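Local coordinates for type VI secretion system-associated protein TagF (Pseudomonas aeruginosa PAO1, PDB 2QNU) that is probably an accessory protein of the type VI secretion system, although its precise biochemical role is not established, at residues A162-P165 with A166-L169. Residues are numbered along the deposited sequence; the frame is centred on the assembly and turned at random.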
loop_
_atom_site.group_PDB
_atom_site.type_symbol
_atom_site.label_atom_id
_atom_site.label_comp_id
_atom_site.label_asym_id
_atom_site.label_seq_id
_atom_site.Cartn_x
_atom_site.Cartn_y
_atom_site.Cartn_z
ATOM N N ALA B 162 14.315 3.407 -3.428
ATOM C CA ALA B 162 13.731 4.489 -2.650
ATOM C C ALA B 162 14.682 4.716 -1.505
ATOM O O ALA B 162 14.908 3.815 -0.677
ATOM C CB ALA B 162 12.302 4.089 -2.141
ATOM N N VAL B 163 15.291 5.899 -1.493
ATOM C CA VAL B 163 16.319 6.181 -0.509
ATOM C C VAL B 163 15.948 7.329 0.409
ATOM O O VAL B 163 16.783 7.756 1.208
ATOM C CB VAL B 163 17.730 6.460 -1.182
ATOM C CG1 VAL B 163 18.013 5.422 -2.260
ATOM C CG2 VAL B 163 17.838 7.828 -1.764
ATOM N N THR B 164 14.762 7.910 0.231
ATOM C CA THR B 164 14.305 8.968 1.128
ATOM C C THR B 164 12.984 8.520 1.682
ATOM O O THR B 164 12.387 7.680 1.080
ATOM C CB THR B 164 14.092 10.318 0.409
ATOM O OG1 THR B 164 13.194 10.169 -0.718
ATOM C CG2 THR B 164 15.480 10.886 -0.072
ATOM N N PRO B 165 12.544 9.090 2.817
ATOM C CA PRO B 165 11.233 8.775 3.348
ATOM C C PRO B 165 10.117 9.063 2.354
ATOM O O PRO B 165 9.140 8.331 2.334
ATOM C CB PRO B 165 11.117 9.705 4.554
ATOM C CG PRO B 165 12.525 9.995 4.968
ATOM C CD PRO B 165 13.219 10.090 3.668
ATOM N N ALA B 166 10.245 10.140 1.568
ATOM C CA ALA B 166 9.252 10.468 0.535
ATOM C C ALA B 166 9.141 9.387 -0.538
ATOM O O ALA B 166 8.052 9.033 -0.971
ATOM C CB ALA B 166 9.584 11.878 -0.151
ATOM N N GLN B 167 10.286 8.859 -0.950
ATOM C CA GLN B 167 10.346 7.845 -1.993
ATOM C C GLN B 167 9.816 6.540 -1.422
ATOM O O GLN B 167 9.130 5.799 -2.102
ATOM C CB GLN B 167 11.795 7.649 -2.440
ATOM C CG GLN B 167 12.245 8.593 -3.567
ATOM C CD GLN B 167 13.590 8.206 -4.050
ATOM O OE1 GLN B 167 14.489 8.040 -3.244
ATOM N NE2 GLN B 167 13.740 7.994 -5.370
ATOM N N ARG B 168 10.128 6.274 -0.167
ATOM C CA ARG B 168 9.582 5.041 0.471
ATOM C C ARG B 168 8.063 5.117 0.619
ATOM O O ARG B 168 7.338 4.116 0.442
ATOM C CB ARG B 168 10.251 4.713 1.818
ATOM C CG ARG B 168 11.726 4.265 1.696
ATOM C CD ARG B 168 12.297 3.748 2.948
ATOM N NE ARG B 168 12.239 4.647 4.095
ATOM C CZ ARG B 168 13.143 5.595 4.378
ATOM N NH1 ARG B 168 14.203 5.779 3.611
ATOM N NH2 ARG B 168 12.996 6.339 5.467
ATOM N N LEU B 169 7.555 6.305 0.950
ATOM C CA LEU B 169 6.108 6.472 1.048
ATOM C C LEU B 169 5.458 6.283 -0.308
ATOM O O LEU B 169 4.449 5.582 -0.430
ATOM C CB LEU B 169 5.745 7.852 1.664
ATOM C CG LEU B 169 4.271 7.992 2.106
ATOM C CD1 LEU B 169 3.908 7.234 3.373
ATOM C CD2 LEU B 169 3.974 9.434 2.282
#
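Val163 and Gln167 are tied together by a nearly straight hydrogen bond from Val163 N to Gln167 OE1, 2.9 Å long with an N-H...O angle of 173°. The donor stands above the plane of the amide, 44° out of it and not on a lone pair. The two side chains run alongside each other, pointing the same way. In Gln167, CG lies beside the backbone N, anti to the carbonyl carbon (chi1 -88°), and the chain extends from there and brings OE1 to Val163 N. Gln167 N in turn donates to Thr164 OG1 at 3.2 Å, while a weak bond of similar length joins it to Thr164 O. Thr164 is thus the N-cap of helix 165-177, which follows the loop after strand 158-160: its hydroxyl takes up an amide of the first turn, where main-chain acceptors are lacking, and Pro165 opens the helix without needing an N-H. Regular helical bonding starts at once, with Arg168 N to Thr164 O and Leu169 N to Pro165 O both at 2.9 Å. Farther out, Arg168 bends at chi3 and sets one face of its guanidinium against Pro165 CA and Thr164 O, both offset toward its rim, with Arg168 NH2 coming 3.7 Å from Pro165 CG. The charged end reaches the second subunit, where NH2 forms a salt bridge with Asp109 and NE hydrogen-bonds to Val105 O, so the helix start also belongs to the dimer contact. Buried Ala162 packs its CB against the first turn, 3.6 Å from Gln167 CB and 3.9 Å from Arg168 CG.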